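Local coordinates for flavoprotein (Thermotoga maritima, PDB 5V8S) that probably transfers electrons as an oxidoreductase of the flavo-diiron family, pairing a di-iron site in a metallo-beta-lactamase-like domain with an FMN-binding flavodoxin-like domain, at residues 97-102 / 162-167. The protein carries 1 engineered substitution. Residues are numbered along the deposited sequence; the frame is centred on the assembly and turned at random.
Sequences HTEPDD and LHWPDT. Engineered in segment 97-102: D102 (natural residue His). With FEO (mu-oxo-diiron), chain C.
The H97 imidazole sets its CE1 edge against one face of the W164 indole, an offset edge-to-face pair with planes at 75°; CE1 lies 3.5 Å from W164 CD2. Over the indole's six-membered ring sits E99 CB, a CH-pi contact 4.0 Å from the ring centroid, while T98 OG1 and D166 OD2 lie at the indole edge, in its plane. One face of the H97 ring carries the backbone N of E99. At the H97 edge, ND1 donates an almost straight bond (167°) to the syn lone pair of D166 OD1, 3.0 Å away and in the ring plane. This fixes the ring's rotation and turns NE2 toward the iron. D166 OD2 takes two further bonds from opposite faces of its plane, from T98 N and T98 OG1, so three donors grip one carboxylate. H97 opens the HxExDH motif of flavo-diiron proteins, their version of the metallo-beta-lactamase HxHxDH, its last histidine here replaced by the engineered D102. The first iron is held by H97 NE2 at 2.2 Å, E99 OE1 at 2.1 Å and H163 NE2 at 2.2 Å, with D180, a water and the oxygen bridging the irons. E99 reaches it with an extended chain, CG anti to the backbone N (chi1 -173°), and its OE2 is hydrogen-bonded to Y276 OH of the second subunit. D101 OD2 and D102 OD2 bind the second iron; D180 bridges both irons and H240 adds a ligand to the second. W164 also meets W363 of the second subunit edge-to-face.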
loop_
_atom_site.group_PDB
_atom_site.type_symbol
_atom_site.label_atom_id
_atom_site.label_comp_id
_atom_site.label_asym_id
_atom_site.label_seq_id
_atom_site.Cartn_x
_atom_site.Cartn_y
_atom_site.Cartn_z
ATOM N N HIS A 97 22.062 18.298 -8.255
ATOM C CA HIS A 97 21.531 17.017 -7.805
ATOM C C HIS A 97 21.230 16.237 -9.067
ATOM O O HIS A 97 20.715 16.799 -10.039
ATOM C CB HIS A 97 20.257 17.308 -6.985
ATOM C CG HIS A 97 19.448 16.122 -6.524
ATOM N ND1 HIS A 97 19.957 15.021 -5.859
ATOM C CD2 HIS A 97 18.107 15.949 -6.543
ATOM C CE1 HIS A 97 18.968 14.206 -5.532
ATOM N NE2 HIS A 97 17.833 14.752 -5.928
ATOM N N THR A 98 21.597 14.960 -9.073
ATOM C CA THR A 98 21.617 14.176 -10.299
ATOM C C THR A 98 20.385 13.302 -10.496
ATOM O O THR A 98 20.331 12.562 -11.482
ATOM C CB THR A 98 22.850 13.272 -10.329
ATOM O OG1 THR A 98 22.762 12.310 -9.269
ATOM C CG2 THR A 98 24.128 14.098 -10.191
ATOM N N GLU A 99 19.414 13.337 -9.590
ATOM C CA GLU A 99 18.280 12.434 -9.728
ATOM C C GLU A 99 17.579 12.713 -11.061
ATOM O O GLU A 99 17.477 13.872 -11.476
ATOM C CB GLU A 99 17.301 12.627 -8.569
ATOM C CG GLU A 99 16.167 11.630 -8.536
ATOM C CD GLU A 99 15.322 11.732 -7.299
ATOM O OE1 GLU A 99 15.707 12.411 -6.342
ATOM O OE2 GLU A 99 14.243 11.092 -7.276
ATOM N N PRO A 100 17.077 11.690 -11.762
ATOM C CA PRO A 100 16.591 11.930 -13.131
ATOM C C PRO A 100 15.367 12.808 -13.276
ATOM O O PRO A 100 15.062 13.178 -14.414
ATOM C CB PRO A 100 16.355 10.524 -13.675
ATOM C CG PRO A 100 17.353 9.701 -12.954
ATOM C CD PRO A 100 17.411 10.263 -11.566
ATOM N N ASP A 101 14.628 13.143 -12.211
ATOM C CA ASP A 101 13.571 14.135 -12.386
ATOM C C ASP A 101 14.132 15.516 -12.695
ATOM O O ASP A 101 13.453 16.329 -13.327
ATOM C CB ASP A 101 12.661 14.225 -11.163
ATOM C CG ASP A 101 13.396 14.577 -9.883
ATOM O OD1 ASP A 101 14.436 13.972 -9.582
ATOM O OD2 ASP A 101 12.925 15.476 -9.148
ATOM N N ASP A 102 15.355 15.779 -12.274
ATOM C CA ASP A 102 16.030 17.028 -12.572
ATOM C C ASP A 102 17.137 16.894 -13.619
ATOM O O ASP A 102 17.470 17.896 -14.256
ATOM C CB ASP A 102 16.536 17.660 -11.256
ATOM C CG ASP A 102 15.344 18.011 -10.273
ATOM O OD1 ASP A 102 14.498 18.879 -10.627
ATOM O OD2 ASP A 102 15.208 17.427 -9.166
ATOM N N LEU A 162 20.092 15.930 1.420
ATOM C CA LEU A 162 18.854 16.646 1.135
ATOM C C LEU A 162 18.415 16.422 -0.311
ATOM O O LEU A 162 18.168 17.388 -1.034
ATOM C CB LEU A 162 19.029 18.142 1.418
ATOM C CG LEU A 162 19.401 18.488 2.856
ATOM C CD1 LEU A 162 19.561 20.004 3.070
ATOM C CD2 LEU A 162 18.360 17.926 3.824
ATOM N N HIS A 163 18.238 15.170 -0.749
ATOM C CA HIS A 163 18.051 13.962 0.079
ATOM C C HIS A 163 19.039 12.868 -0.348
ATOM O O HIS A 163 18.904 11.729 0.052
ATOM C CB HIS A 163 16.620 13.457 -0.096
ATOM C CG HIS A 163 16.249 13.272 -1.526
ATOM N ND1 HIS A 163 16.231 12.044 -2.152
ATOM C CD2 HIS A 163 16.014 14.191 -2.492
ATOM C CE1 HIS A 163 15.925 12.213 -3.426
ATOM N NE2 HIS A 163 15.810 13.510 -3.659
ATOM N N TRP A 164 20.044 13.219 -1.155
ATOM C CA TRP A 164 21.075 12.298 -1.624
ATOM C C TRP A 164 22.446 12.824 -1.235
ATOM O O TRP A 164 22.599 14.017 -0.957
ATOM C CB TRP A 164 21.042 12.172 -3.152
ATOM C CG TRP A 164 20.008 11.221 -3.729
ATOM C CD1 TRP A 164 19.008 10.547 -3.066
ATOM C CD2 TRP A 164 19.905 10.839 -5.101
ATOM N NE1 TRP A 164 18.306 9.771 -3.956
ATOM C CE2 TRP A 164 18.847 9.916 -5.206
ATOM C CE3 TRP A 164 20.629 11.161 -6.248
ATOM C CZ2 TRP A 164 18.478 9.343 -6.414
ATOM C CZ3 TRP A 164 20.258 10.583 -7.449
ATOM C CH2 TRP A 164 19.195 9.687 -7.522
ATOM N N PRO A 165 23.484 11.976 -1.258
ATOM C CA PRO A 165 24.828 12.456 -0.902
ATOM C C PRO A 165 25.404 13.451 -1.890
ATOM O O PRO A 165 26.432 14.080 -1.582
ATOM C CB PRO A 165 25.667 11.172 -0.864
ATOM C CG PRO A 165 24.902 10.187 -1.692
ATOM C CD PRO A 165 23.464 10.514 -1.471
ATOM N N ASP A 166 24.785 13.619 -3.057
ATOM C CA ASP A 166 25.317 14.525 -4.068
ATOM C C ASP A 166 24.797 15.951 -3.951
ATOM O O ASP A 166 25.257 16.813 -4.699
ATOM C CB ASP A 166 25.014 14.008 -5.483
ATOM C CG ASP A 166 23.528 14.056 -5.847
ATOM O OD1 ASP A 166 22.678 14.257 -4.950
ATOM O OD2 ASP A 166 23.221 13.894 -7.051
ATOM N N THR A 167 23.871 16.228 -3.041
ATOM C CA THR A 167 23.128 17.477 -3.113
ATOM C C THR A 167 23.977 18.669 -2.694
ATOM O O THR A 167 24.704 18.627 -1.699
ATOM C CB THR A 167 21.835 17.383 -2.294
ATOM O OG1 THR A 167 22.107 17.026 -0.937
ATOM C CG2 THR A 167 20.995 16.327 -2.832
HETATM FE FE1 FEO C . 15.647 14.403 -5.647
HETATM FE FE2 FEO C . 13.826 16.602 -7.511
HETATM O O FEO C . 14.994 15.154 -7.242
HETATM O O HOH W 1 13.484 14.099 -5.332
HETATM O O HOH W 2 12.482 15.681 -5.925
#